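PDB 4MY0: GCN5-related N-acetyltransferase from Kribbella flavida, which probably transfers an acetyl group from acetyl coenzyme A to an amine, perhaps on an aminoglycoside, and binds acetyl-CoA. Local coordinates for residues Phe205-Leu208 against Phe213-Tyr216; Ala196-Asp201 against Gln224-Val229. All coordinates share one frame; numbering follows the deposited sequence.

Going from the N terminus, the helix 192-200 comes first and carries Ala196-Asp201. The chain then runs through the strands 205-209, 212-219 and 222-230. Interaction 1 closes the short loop between Phe205-Leu208 and Phe213-Tyr216, a beta hairpin. Interaction 2 spans a longer loop, from the helix to Gln224-Val229, and contains the whole of interaction 1. The two contacts do not cross. They meet at Val215, whose carbonyl O probably accepts a hydrogen bond from Asp226 N and whose CG2 touches Trp198. Together they join one helix to three consecutive antiparallel strands of the GNAT domain at 186-284.

Interaction 1 (Phe205-Leu208 against Phe213-Tyr216); sequences FAYL and FVVY
Phe205-Leu208 and Phe213-Tyr216 run antiparallel, with strand axes 4.7 Å apart at closest and 173° between their directions. Phe205 with Tyr216 and Tyr207 with Val214 are hydrogen-bonded pairs. Ala206 with Val215 and Leu208 with Phe213 are non-hydrogen-bonded pairs. Each hydrogen-bonded pair has two bonds. Phe205 N reaches Tyr216 O at 2.7 Å, and Tyr216 N returns a bond to Phe205 O. Tyr207 N and Val214 O are 2.9 Å apart, and Val214 N bonds Tyr207 O. CA-H...O contacts from Val215 to Phe205 O and from Ala206 to Val214 O lie between these pairs.

Phe205, Tyr207, Val214 and Tyr216 share one face. Tyr216 has its CG between the backbone N and the carbonyl carbon (chi1 66°), which brings its ring over toward the partner strand. Phe205 CB sits over the centre of that ring, 4.1 Å from its centroid. The Phe205 ring turns its edge to the same tyrosine in a T-shaped pair, planes at 87°, with Phe205 CD2 3.8 Å from Tyr216 CE1. Tyr216 CE2 comes up to the edge of the Tyr207 ring, near its plane, 3.6 Å from Tyr207 CE2. Val214 CG1 packs against Tyr207 CB. On the other face, Ala206 CB touches Val215 CG2 at 4.0 Å, and Leu208 CD1 reaches Phe213 CB.

All eight residues are buried. Tyr207 OH is hydrogen-bonded to Arg27 of the second subunit, so the face with Tyr207 and Tyr216 also forms part of a subunit interface. Helix 233-244 packs on this face through Val243, against Val214 and Tyr216. Helix 168-182 covers the other face, where Phe171 stacks on Phe213. The hairpin is flanked by strand 161-162 beside 205-209 and by strand 222-230 beside 212-219.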
# COMPACT_ATOMS: atom_id res chain seq x y z
N PHE C 205 -13.78 7.70 -26.40
CA PHE C 205 -14.77 6.83 -27.02
C PHE C 205 -16.14 7.49 -26.86
O PHE C 205 -16.66 7.57 -25.74
CB PHE C 205 -14.76 5.44 -26.37
CG PHE C 205 -13.38 4.84 -26.22
CD1 PHE C 205 -12.36 5.13 -27.13
CD2 PHE C 205 -13.10 3.98 -25.15
CE1 PHE C 205 -11.08 4.59 -26.98
CE2 PHE C 205 -11.83 3.43 -25.00
CZ PHE C 205 -10.81 3.74 -25.90
N ALA C 206 -16.71 7.98 -27.96
CA ALA C 206 -17.96 8.74 -27.92
C ALA C 206 -19.09 7.97 -28.60
O ALA C 206 -18.89 7.43 -29.68
CB ALA C 206 -17.78 10.11 -28.59
N TYR C 207 -20.26 7.93 -27.98
CA TYR C 207 -21.43 7.27 -28.56
C TYR C 207 -22.64 8.17 -28.48
O TYR C 207 -22.78 8.93 -27.52
CB TYR C 207 -21.71 5.92 -27.88
CG TYR C 207 -20.55 4.99 -28.11
CD1 TYR C 207 -20.47 4.24 -29.27
CD2 TYR C 207 -19.48 4.94 -27.22
CE1 TYR C 207 -19.38 3.44 -29.53
CE2 TYR C 207 -18.38 4.13 -27.47
CZ TYR C 207 -18.34 3.38 -28.63
OH TYR C 207 -17.27 2.57 -28.91
N LEU C 208 -23.49 8.10 -29.50
CA LEU C 208 -24.61 9.02 -29.64
C LEU C 208 -25.92 8.27 -29.85
O LEU C 208 -26.01 7.38 -30.70
CB LEU C 208 -24.35 9.95 -30.82
CG LEU C 208 -25.49 10.90 -31.21
CD1 LEU C 208 -25.72 11.91 -30.10
CD2 LEU C 208 -25.17 11.59 -32.53
N PHE C 213 -25.81 11.20 -25.20
CA PHE C 213 -24.50 10.73 -25.59
C PHE C 213 -23.63 10.37 -24.40
O PHE C 213 -23.92 10.74 -23.27
CB PHE C 213 -23.78 11.77 -26.46
CG PHE C 213 -23.39 13.04 -25.74
CD1 PHE C 213 -24.12 14.21 -25.93
CD2 PHE C 213 -22.27 13.08 -24.91
CE1 PHE C 213 -23.76 15.38 -25.28
CE2 PHE C 213 -21.91 14.25 -24.25
CZ PHE C 213 -22.65 15.41 -24.44
N VAL C 214 -22.53 9.68 -24.66
CA VAL C 214 -21.56 9.40 -23.60
C VAL C 214 -20.17 9.47 -24.22
O VAL C 214 -19.96 9.06 -25.37
CB VAL C 214 -21.81 8.03 -22.92
CG1 VAL C 214 -21.67 6.91 -23.92
CG2 VAL C 214 -20.86 7.81 -21.72
N VAL C 215 -19.24 10.04 -23.46
CA VAL C 215 -17.84 10.05 -23.86
C VAL C 215 -17.04 9.45 -22.72
O VAL C 215 -17.16 9.88 -21.57
CB VAL C 215 -17.34 11.47 -24.14
CG1 VAL C 215 -15.89 11.43 -24.64
CG2 VAL C 215 -18.25 12.15 -25.18
N TYR C 216 -16.25 8.42 -23.02
CA TYR C 216 -15.44 7.80 -21.98
C TYR C 216 -14.08 7.35 -22.52
O TYR C 216 -13.81 7.46 -23.72
CB TYR C 216 -16.18 6.64 -21.30
CG TYR C 216 -16.47 5.44 -22.18
CD1 TYR C 216 -15.73 4.27 -22.06
CD2 TYR C 216 -17.51 5.47 -23.10
CE1 TYR C 216 -16.00 3.18 -22.85
CE2 TYR C 216 -17.78 4.37 -23.90
CZ TYR C 216 -17.03 3.23 -23.77
OH TYR C 216 -17.33 2.14 -24.55

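Interaction 2 (Ala196-Asp201 against Gln224-Val229); sequences AEWLED and QVDELV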
# COMPACT_ATOMS: atom_id res chain seq x y z
N ALA C 196 -15.06 19.31 -30.95
CA ALA C 196 -14.65 18.50 -32.09
C ALA C 196 -13.26 17.85 -31.87
O ALA C 196 -13.05 16.68 -32.22
CB ALA C 196 -14.68 19.33 -33.38
N GLU C 197 -12.32 18.61 -31.31
CA GLU C 197 -10.99 18.09 -31.00
C GLU C 197 -11.10 16.92 -30.04
O GLU C 197 -10.44 15.89 -30.20
CB GLU C 197 -10.11 19.19 -30.37
CG GLU C 197 -9.87 20.41 -31.27
CD GLU C 197 -8.93 21.44 -30.64
OE1 GLU C 197 -8.27 21.12 -29.62
OE2 GLU C 197 -8.86 22.58 -31.16
N TRP C 198 -11.96 17.10 -29.04
CA TRP C 198 -12.20 16.14 -27.99
C TRP C 198 -12.75 14.85 -28.59
O TRP C 198 -12.30 13.76 -28.26
CB TRP C 198 -13.19 16.78 -27.00
CG TRP C 198 -13.62 16.01 -25.79
CD1 TRP C 198 -12.82 15.36 -24.89
CD2 TRP C 198 -14.97 15.88 -25.31
NE1 TRP C 198 -13.59 14.80 -23.90
CE2 TRP C 198 -14.91 15.11 -24.12
CE3 TRP C 198 -16.21 16.32 -25.76
CZ2 TRP C 198 -16.06 14.78 -23.39
CZ3 TRP C 198 -17.36 15.99 -25.04
CH2 TRP C 198 -17.27 15.22 -23.86
N LEU C 199 -13.70 14.98 -29.52
CA LEU C 199 -14.34 13.82 -30.15
C LEU C 199 -13.47 13.18 -31.22
O LEU C 199 -13.67 12.01 -31.55
CB LEU C 199 -15.69 14.21 -30.75
CG LEU C 199 -16.77 14.70 -29.78
CD1 LEU C 199 -18.02 15.15 -30.53
CD2 LEU C 199 -17.11 13.63 -28.76
N GLU C 200 -12.52 13.93 -31.78
CA GLU C 200 -11.62 13.36 -32.80
C GLU C 200 -10.43 12.63 -32.17
O GLU C 200 -9.81 11.78 -32.80
CB GLU C 200 -11.15 14.44 -33.79
CG GLU C 200 -10.31 13.88 -34.95
CD GLU C 200 -10.35 14.75 -36.20
OE1 GLU C 200 -11.25 15.61 -36.29
OE2 GLU C 200 -9.48 14.56 -37.09
N ASP C 201 -10.11 12.95 -30.92
CA ASP C 201 -9.06 12.27 -30.17
C ASP C 201 -9.37 10.76 -30.10
O ASP C 201 -10.40 10.35 -29.55
CB ASP C 201 -8.96 12.89 -28.77
CG ASP C 201 -7.78 12.37 -27.96
OD1 ASP C 201 -7.34 11.22 -28.17
OD2 ASP C 201 -7.31 13.11 -27.07
N GLN C 224 -13.31 5.53 -17.47
CA GLN C 224 -13.69 6.79 -16.87
C GLN C 224 -14.66 7.49 -17.81
O GLN C 224 -14.38 7.67 -19.00
CB GLN C 224 -12.46 7.67 -16.68
CG GLN C 224 -12.81 9.11 -16.36
CD GLN C 224 -11.60 10.00 -16.33
OE1 GLN C 224 -10.72 9.84 -15.49
NE2 GLN C 224 -11.55 10.97 -17.25
N VAL C 225 -15.81 7.88 -17.28
CA VAL C 225 -16.80 8.62 -18.07
C VAL C 225 -16.54 10.11 -17.89
O VAL C 225 -16.56 10.61 -16.76
CB VAL C 225 -18.22 8.24 -17.62
CG1 VAL C 225 -19.26 9.15 -18.28
CG2 VAL C 225 -18.50 6.77 -17.94
N ASP C 226 -16.24 10.81 -18.98
CA ASP C 226 -16.03 12.26 -18.93
C ASP C 226 -17.37 12.98 -18.87
O ASP C 226 -17.51 14.03 -18.23
CB ASP C 226 -15.27 12.77 -20.17
CG ASP C 226 -13.80 12.39 -20.17
OD1 ASP C 226 -13.25 12.06 -19.09
OD2 ASP C 226 -13.19 12.46 -21.26
N GLU C 227 -18.36 12.42 -19.56
CA GLU C 227 -19.67 13.05 -19.62
C GLU C 227 -20.70 12.09 -20.16
O GLU C 227 -20.44 11.39 -21.15
CB GLU C 227 -19.63 14.33 -20.47
CG GLU C 227 -20.98 15.06 -20.50
CD GLU C 227 -20.93 16.43 -21.20
OE1 GLU C 227 -20.01 16.65 -22.03
OE2 GLU C 227 -21.81 17.28 -20.92
N LEU C 228 -21.86 12.05 -19.51
CA LEU C 228 -23.01 11.31 -20.02
C LEU C 228 -24.22 12.21 -19.91
O LEU C 228 -24.51 12.76 -18.85
CB LEU C 228 -23.25 10.02 -19.23
CG LEU C 228 -24.21 9.03 -19.91
CD1 LEU C 228 -23.83 7.58 -19.57
CD2 LEU C 228 -25.66 9.33 -19.53
N VAL C 229 -24.93 12.37 -21.03
CA VAL C 229 -26.16 13.15 -21.05
C VAL C 229 -27.27 12.27 -21.60
O VAL C 229 -27.10 11.61 -22.62
CB VAL C 229 -25.99 14.40 -21.93
CG1 VAL C 229 -27.34 15.08 -22.20
CG2 VAL C 229 -25.01 15.37 -21.27
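Trp198 has CG anti to the backbone N (chi1 -180°), which extends its indole from the helix to Asp226 and Glu227. Glu227 reaches the indole with an extended chain (chi1 -177°). Asp226 CB lies in the plane of the indole at its edge, 3.9 Å from Trp198 CZ2. Its carboxylate passes along the same edge: Asp226 OD2 is 3.6 Å from Trp198 NE1, too long to count as a hydrogen bond. The ring and this carboxylate are 23° from coplanar. Glu227 comes in across the indole at about a right angle, and Glu227 OE1 lies 3.6 Å from Trp198 CH2. The contact is small, 124 Å² in all.

Asp226 has other partners. Gln224 NE2 gives a hydrogen bond of 2.7 Å to Asp226 OD1, nearly in the plane of the glutamine amide. Asp226 OD2 has a weak bond from Asn217 ND2 of strand 212-219. Trp198 also packs on Val215 of that strand. With an alanine here, the indole is gone, and Asp226 CB and Glu227 OE1 would probably be left without their packing partner, with a gap opened beside Val215.

Asp226 and Glu227 both face Val215, which makes a classic beta bulge in strand 222-230. The chain turns a corner here, and the tryptophan joins helix 192-200 to the bulge, at the surface and away from the acetyl-CoA sites.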